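Local coordinates for aerotolerance-related membrane protein (Bacteroides fragilis, PDB 4JDU) that probably serves oxygen tolerance at the bacterial cell membrane, and binds calcium through the von Willebrand factor type A domain captured here, at residues A14-S18 against N19-A23; Q24-Q27 against P28-E32; L37-K40 against L41-M45. The protein carries 6 engineered substitutions. All coordinates share one frame; numbering follows the deposited sequence.

Overall arrangement
The three interactions follow one another along the chain and all belong to the von Willebrand factor type A domain, beginning where strand 9-16 of the central mixed sheet ends. Interaction 1 is the calcium-binding turn beyond that strand. Interaction 2, about 10 Å away between centres, closes the following loop onto helix 30-33; the two touch through the probable backbone hydrogen bonds Met21 O to Leu31 N and Ala23 O to Arg30 N. Interaction 3, on helix 37-43, is centred about 19 Å from interaction 1, yet Leu15 of interaction 1 packs on Ile38 of interaction 3. Interactions 2 and 3 do not touch (centres about 18 Å apart). Metal loop, helix start and sheet-packing helix are successive parts of one connection.

Interaction 1: A14-S18 against N19-A23; sequences ALDIS and NSMLA. With CA (calcium ion), chain C.
Ser18 and Ser20 each hold OG between their own backbone N and carbonyl carbon (chi1 68° and 61°), and this matched rotation aims both hydroxyl oxygens at one calcium ion. The metal bonds are 2.3 Å from Ser18 OG and 2.4 Å from Ser20 OG. Two waters and Thr89 complete the ligands found; one water also accepts from Ser20 N. Asp16 does not touch the metal itself but positions a ligand: its OD1 accepts from Ser18 OG at 2.6 Å, on the syn side, and from Ser18 N at 2.9 Å, the second bond forming an Asx turn. The other oxygen of this carboxylate bonds to Thr116, which fixes its rotation further. Selenomethionine Met21, bent at chi2 and chi3, crosses the Asp16 side chain and lays CG 3.5 Å from Asp16 OD1. Met21 N donates to Ser18 O at 3.0 Å, from above the carbonyl plane. Asp117, a calcium ligand in another structure of this protein but not bound to the metal here, is hydrogen-bonded to Ser20 OG. The Asp-x-Ser-x-Ser sequence at the end of a central strand is the signature of the metal-ion-dependent adhesion site (MIDAS) of von Willebrand factor A domains.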
loop_
_atom_site.group_PDB
_atom_site.type_symbol
_atom_site.label_atom_id
_atom_site.label_comp_id
_atom_site.label_asym_id
_atom_site.label_seq_id
_atom_site.Cartn_x
_atom_site.Cartn_y
_atom_site.Cartn_z
ATOM N N ALA A 14 -1.625 -4.163 -1.000
ATOM C CA ALA A 14 -0.329 -3.988 -1.650
ATOM C C ALA A 14 0.424 -2.903 -0.897
ATOM O O ALA A 14 0.082 -1.721 -1.004
ATOM C CB ALA A 14 -0.499 -3.620 -3.125
ATOM N N LEU A 15 1.420 -3.313 -0.117
ATOM C CA LEU A 15 2.140 -2.402 0.770
ATOM C C LEU A 15 3.486 -2.006 0.197
ATOM O O LEU A 15 4.334 -2.860 -0.065
ATOM C CB LEU A 15 2.343 -3.043 2.144
ATOM C CG LEU A 15 3.234 -2.291 3.146
ATOM C CD1 LEU A 15 2.604 -0.976 3.565
ATOM C CD2 LEU A 15 3.442 -3.171 4.345
ATOM N N ASP A 16 3.672 -0.705 0.017
ATOM C CA ASP A 16 4.955 -0.119 -0.371
ATOM C C ASP A 16 5.965 -0.291 0.771
ATOM O O ASP A 16 5.750 0.227 1.868
ATOM C CB ASP A 16 4.710 1.377 -0.618
ATOM C CG ASP A 16 5.842 2.063 -1.350
ATOM O OD1 ASP A 16 7.012 1.654 -1.206
ATOM O OD2 ASP A 16 5.551 3.060 -2.058
ATOM N N ILE A 17 7.054 -1.014 0.519
ATOM C CA ILE A 17 8.135 -1.126 1.503
ATOM C C ILE A 17 9.446 -0.545 0.967
ATOM O O ILE A 17 10.545 -0.883 1.433
ATOM C CB ILE A 17 8.316 -2.570 2.023
ATOM C CG1 ILE A 17 8.743 -3.525 0.907
ATOM C CG2 ILE A 17 7.018 -3.047 2.687
ATOM C CD1 ILE A 17 9.256 -4.857 1.460
ATOM N N SER A 18 9.312 0.363 0.001
ATOM C CA SER A 18 10.470 1.047 -0.562
ATOM C C SER A 18 11.085 1.980 0.462
ATOM O O SER A 18 10.476 2.304 1.488
ATOM C CB SER A 18 10.095 1.806 -1.840
ATOM O OG SER A 18 9.238 2.911 -1.583
ATOM N N ASN A 19 12.295 2.432 0.171
ATOM C CA ASN A 19 13.061 3.195 1.143
ATOM C C ASN A 19 12.379 4.487 1.604
ATOM O O ASN A 19 12.512 4.876 2.755
ATOM C CB ASN A 19 14.470 3.477 0.619
ATOM C CG ASN A 19 15.542 3.005 1.577
ATOM O OD1 ASN A 19 15.955 3.744 2.469
ATOM N ND2 ASN A 19 15.974 1.761 1.420
ATOM N N SER A 20 11.627 5.137 0.720
ATOM C CA SER A 20 10.974 6.390 1.107
ATOM C C SER A 20 9.951 6.206 2.233
ATOM O O SER A 20 9.613 7.162 2.935
ATOM C CB SER A 20 10.327 7.074 -0.097
ATOM O OG SER A 20 9.335 6.238 -0.667
HETATM N N MSE A 21 9.445 4.984 2.394
HETATM C CA MSE A 21 8.482 4.701 3.459
HETATM C C MSE A 21 9.101 4.774 4.852
HETATM O O MSE A 21 8.386 4.764 5.861
HETATM C CB MSE A 21 7.800 3.349 3.211
HETATM C CG MSE A 21 7.000 3.334 1.901
HETATM SE SE MSE A 21 5.331 4.330 2.054
HETATM C CE MSE A 21 4.373 3.052 3.187
ATOM N N LEU A 22 10.426 4.882 4.927
ATOM C CA LEU A 22 11.076 5.047 6.227
ATOM C C LEU A 22 11.095 6.507 6.702
ATOM O O LEU A 22 11.484 6.784 7.835
ATOM C CB LEU A 22 12.479 4.440 6.227
ATOM C CG LEU A 22 12.494 2.919 6.044
ATOM C CD1 LEU A 22 13.894 2.432 5.750
ATOM C CD2 LEU A 22 11.940 2.212 7.262
ATOM N N ALA A 23 10.653 7.433 5.857
ATOM C CA ALA A 23 10.504 8.826 6.286
ATOM C C ALA A 23 9.588 8.922 7.506
ATOM O O ALA A 23 8.629 8.151 7.640
ATOM C CB ALA A 23 9.974 9.699 5.151
HETATM CA CA CA C . 9.243 4.937 -2.655
HETATM O O HOH W 1 11.860 4.794 -2.298
HETATM O O HOH W 2 10.134 7.032 -3.604
#

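Interaction 2: Q24-Q27 against P28-E32; sequences QDVQ and PSRLE
Asp25 and Arg30 form the tight part of this turn, a side-on salt bridge in which NE and NH2 of the arginine each take a different carboxylate oxygen. Arg30 NE lies 2.8 Å from Asp25 OD1, which it reaches on the syn side. Arg30 NH2, also 2.8 Å away, meets Asp25 OD2 from above the carboxylate plane. This asymmetry follows from the two flat groups being turned 41° apart, although both oxygens remain near the plane of the guanidinium. The extended arginine chain carries that group out to the aspartate, whose CG is set between its backbone N and carbonyl carbon (chi1 54°). Val26 CG2 rests against Arg30 CA at 3.8 Å, at the root of the arginine chain. Buried Ser29 belongs to this well-packed part as the N-cap, its OG accepting from Glu32 N at 3.0 Å in a nearly straight bond, so the first turn of the helix is closed by a side chain.

The looser, solvent-facing side is made by the exposed Gln24 and Gln27 and the partly exposed Pro28. Gln24 lays the aliphatic part of its chain along the backbone, with CG 3.3 Å from Pro28 O, and Gln27 runs outward in an extended form. The peptide bond between Gln27 and Pro28 is cis, which turns the chain sharply before the helix begins.

Beyond the turn, the same ionic pair ties several elements together. Arg30 NH1 bridges to Asp117, next to the calcium site, and Asp25 OD2 accepts from Leu146 N. The start of helix 30-33 is joined to strand 170-171 by the bond from Arg30 NH2 to Thr171 O, and to the loop after strand 9-16 by backbone bonds of Arg30 with Ala23 and of Leu31 with Met21.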
loop_
_atom_site.group_PDB
_atom_site.type_symbol
_atom_site.label_atom_id
_atom_site.label_comp_id
_atom_site.label_asym_id
_atom_site.label_seq_id
_atom_site.Cartn_x
_atom_site.Cartn_y
_atom_site.Cartn_z
ATOM N N GLN A 24 9.894 9.864 8.392
ATOM C CA GLN A 24 9.203 9.986 9.673
ATOM C C GLN A 24 8.361 11.252 9.772
ATOM O O GLN A 24 8.156 11.799 10.864
ATOM C CB GLN A 24 10.218 9.887 10.816
ATOM C CG GLN A 24 10.989 8.570 10.796
ATOM C CD GLN A 24 12.052 8.486 11.867
ATOM O OE1 GLN A 24 12.409 9.480 12.480
ATOM N NE2 GLN A 24 12.569 7.284 12.091
ATOM N N ASP A 25 7.872 11.727 8.630
ATOM C CA ASP A 25 6.973 12.866 8.640
ATOM C C ASP A 25 5.626 12.536 9.276
ATOM O O ASP A 25 4.949 13.414 9.799
ATOM C CB ASP A 25 6.832 13.503 7.248
ATOM C CG ASP A 25 6.417 12.513 6.156
ATOM O OD1 ASP A 25 6.452 11.275 6.346
ATOM O OD2 ASP A 25 6.077 12.998 5.051
ATOM N N VAL A 26 5.256 11.263 9.250
ATOM C CA VAL A 26 4.136 10.777 10.052
ATOM C C VAL A 26 4.669 9.732 11.034
ATOM O O VAL A 26 5.592 8.977 10.714
ATOM C CB VAL A 26 2.979 10.207 9.196
ATOM C CG1 VAL A 26 2.459 11.264 8.217
ATOM C CG2 VAL A 26 3.414 8.985 8.455
ATOM N N GLN A 27 4.092 9.720 12.228
ATOM C CA GLN A 27 4.632 8.985 13.374
ATOM C C GLN A 27 4.160 7.537 13.381
ATOM O O GLN A 27 2.992 7.266 13.110
ATOM C CB GLN A 27 4.187 9.699 14.650
ATOM C CG GLN A 27 4.041 8.854 15.916
ATOM C CD GLN A 27 3.184 9.560 16.968
ATOM O OE1 GLN A 27 2.262 10.304 16.628
ATOM N NE2 GLN A 27 3.487 9.334 18.242
ATOM N N PRO A 28 5.071 6.591 13.673
ATOM C CA PRO A 28 6.501 6.855 13.883
ATOM C C PRO A 28 7.298 6.848 12.576
ATOM O O PRO A 28 8.419 7.370 12.552
ATOM C CB PRO A 28 6.942 5.729 14.829
ATOM C CG PRO A 28 5.965 4.625 14.606
ATOM C CD PRO A 28 4.696 5.206 14.014
ATOM N N SER A 29 6.724 6.290 11.512
ATOM C CA SER A 29 7.241 6.465 10.160
ATOM C C SER A 29 6.112 6.111 9.224
ATOM O O SER A 29 5.084 5.609 9.673
ATOM C CB SER A 29 8.433 5.555 9.903
ATOM O OG SER A 29 8.008 4.199 9.849
ATOM N N ARG A 30 6.279 6.371 7.930
ATOM C CA ARG A 30 5.240 6.018 6.965
ATOM C C ARG A 30 4.991 4.511 7.001
ATOM O O ARG A 30 3.839 4.068 7.054
ATOM C CB ARG A 30 5.648 6.452 5.556
ATOM C CG ARG A 30 5.725 7.973 5.407
ATOM C CD ARG A 30 6.250 8.362 4.052
ATOM N NE ARG A 30 6.482 9.799 3.953
ATOM C CZ ARG A 30 7.008 10.380 2.883
ATOM N NH1 ARG A 30 7.338 9.634 1.832
ATOM N NH2 ARG A 30 7.207 11.691 2.864
ATOM N N LEU A 31 6.066 3.731 7.017
ATOM C CA LEU A 31 5.927 2.281 7.048
ATOM C C LEU A 31 5.261 1.792 8.327
ATOM O O LEU A 31 4.382 0.921 8.274
ATOM C CB LEU A 31 7.287 1.604 6.861
ATOM C CG LEU A 31 7.245 0.072 6.819
ATOM C CD1 LEU A 31 6.286 -0.450 5.742
ATOM C CD2 LEU A 31 8.654 -0.492 6.614
ATOM N N GLU A 32 5.659 2.326 9.477
ATOM C CA GLU A 32 5.063 1.859 10.720
ATOM C C GLU A 32 3.603 2.265 10.826
ATOM O O GLU A 32 2.782 1.499 11.337
ATOM C CB GLU A 32 5.880 2.319 11.926
ATOM C CG GLU A 32 7.250 1.665 11.980
ATOM C CD GLU A 32 7.199 0.146 11.973
ATOM O OE1 GLU A 32 8.015 -0.456 11.247
ATOM O OE2 GLU A 32 6.375 -0.439 12.712
#

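Interaction 3: L37-K40 against L41-M45; sequences LISK and LVDGM
Leu37 O, Ile38 O and Ser39 O accept in turn from Leu41 N, Val42 N and Asp43 N, a regular alpha-helical ladder whose next rung, Gly44 N to Lys40 O, is weak as the chain leaves helical geometry at Gly44. Along one flank, Ile38 CG2 and Val42 CG1 meet loosely at 4.4 Å, one turn apart. Val42 turns CG2 into the position between its backbone N and carbonyl carbon, 3.3 Å from Ser39 O, while CG1 lies alongside Ile38 O. These apolar groups cover the central sheet: Ile38 rests on Ile13, Leu15 and Met52, and Val42 on Val50. Leu41 reaches Ile13 and also packs against Ile202 of helix 195-206. Helix 37-43 lies in the connection of a beta-alpha-beta crossover, carrying the chain from strand 9-16 to its parallel neighbour 49-55, as in the Rossmann-like fold of von Willebrand factor A domains. On the polar flank a single water gathers three side chains. The water lies 2.6 Å from Ser39 OG, accepts from Lys40 NZ and donates to Asp43 OD2 at 2.9 Å. A bend at chi2 (-42°) swings the lysine chain round toward this water, yet Lys40 NZ stays 5.2 Å from Asp43 OD2, too far for a direct salt bridge. Asp43 OD2 instead pairs directly with Lys73 of helix 69-77.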
loop_
_atom_site.group_PDB
_atom_site.type_symbol
_atom_site.label_atom_id
_atom_site.label_comp_id
_atom_site.label_asym_id
_atom_site.label_seq_id
_atom_site.Cartn_x
_atom_site.Cartn_y
_atom_site.Cartn_z
ATOM N N LEU A 37 -2.077 0.418 10.347
ATOM C CA LEU A 37 -3.329 0.527 9.613
ATOM C C LEU A 37 -3.783 -0.856 9.144
ATOM O O LEU A 37 -4.950 -1.218 9.311
ATOM C CB LEU A 37 -3.175 1.482 8.424
ATOM C CG LEU A 37 -4.484 2.041 7.856
ATOM C CD1 LEU A 37 -4.230 3.353 7.141
ATOM C CD2 LEU A 37 -5.163 1.055 6.922
ATOM N N ILE A 38 -2.858 -1.625 8.587
ATOM C CA ILE A 38 -3.169 -2.971 8.103
ATOM C C ILE A 38 -3.646 -3.845 9.253
ATOM O O ILE A 38 -4.628 -4.587 9.121
ATOM C CB ILE A 38 -1.958 -3.598 7.421
ATOM C CG1 ILE A 38 -1.649 -2.832 6.135
ATOM C CG2 ILE A 38 -2.224 -5.068 7.077
ATOM C CD1 ILE A 38 -0.337 -3.195 5.522
ATOM N N SER A 39 -2.968 -3.739 10.390
ATOM C CA SER A 39 -3.365 -4.471 11.585
ATOM C C SER A 39 -4.799 -4.133 12.003
ATOM O O SER A 39 -5.597 -5.029 12.304
ATOM C CB SER A 39 -2.394 -4.172 12.725
ATOM O OG SER A 39 -2.690 -4.957 13.867
ATOM N N LYS A 40 -5.130 -2.844 12.017
ATOM C CA LYS A 40 -6.486 -2.423 12.363
ATOM C C LYS A 40 -7.481 -2.933 11.337
ATOM O O LYS A 40 -8.573 -3.396 11.686
ATOM C CB LYS A 40 -6.587 -0.893 12.451
ATOM C CG LYS A 40 -5.713 -0.278 13.515
ATOM C CD LYS A 40 -5.764 -1.119 14.775
ATOM C CE LYS A 40 -4.814 -0.606 15.838
ATOM N NZ LYS A 40 -4.893 -1.458 17.058
ATOM N N LEU A 41 -7.091 -2.839 10.072
ATOM C CA LEU A 41 -7.944 -3.238 8.958
ATOM C C LEU A 41 -8.355 -4.703 9.063
ATOM O O LEU A 41 -9.540 -5.035 8.933
ATOM C CB LEU A 41 -7.228 -2.965 7.632
ATOM C CG LEU A 41 -7.978 -3.248 6.331
ATOM C CD1 LEU A 41 -9.313 -2.553 6.351
ATOM C CD2 LEU A 41 -7.156 -2.767 5.154
ATOM N N VAL A 42 -7.386 -5.578 9.315
ATOM C CA VAL A 42 -7.691 -7.003 9.431
ATOM C C VAL A 42 -8.449 -7.343 10.718
ATOM O O VAL A 42 -9.313 -8.230 10.709
ATOM C CB VAL A 42 -6.440 -7.901 9.279
ATOM C CG1 VAL A 42 -5.740 -7.623 7.964
ATOM C CG2 VAL A 42 -5.492 -7.719 10.440
ATOM N N ASP A 43 -8.144 -6.643 11.815
ATOM C CA ASP A 43 -8.841 -6.879 13.083
ATOM C C ASP A 43 -10.303 -6.465 12.969
ATOM O O ASP A 43 -11.150 -6.925 13.737
ATOM C CB ASP A 43 -8.172 -6.135 14.252
ATOM C CG ASP A 43 -7.011 -6.908 14.860
ATOM O OD1 ASP A 43 -6.831 -8.093 14.513
ATOM O OD2 ASP A 43 -6.287 -6.330 15.704
ATOM N N GLY A 44 -10.596 -5.600 12.002
ATOM C CA GLY A 44 -11.961 -5.167 11.752
ATOM C C GLY A 44 -12.687 -5.974 10.687
ATOM O O GLY A 44 -13.766 -5.584 10.241
HETATM N N MSE A 45 -12.095 -7.094 10.274
HETATM C CA MSE A 45 -12.732 -7.993 9.312
HETATM C C MSE A 45 -13.511 -9.094 10.016
HETATM O O MSE A 45 -13.165 -9.509 11.123
HETATM C CB MSE A 45 -11.695 -8.624 8.386
HETATM C CG MSE A 45 -11.083 -7.661 7.390
HETATM SE SE MSE A 45 -9.762 -8.550 6.273
HETATM C CE MSE A 45 -9.430 -7.084 5.047
HETATM O O HOH W 3 -4.473 -4.077 15.559
#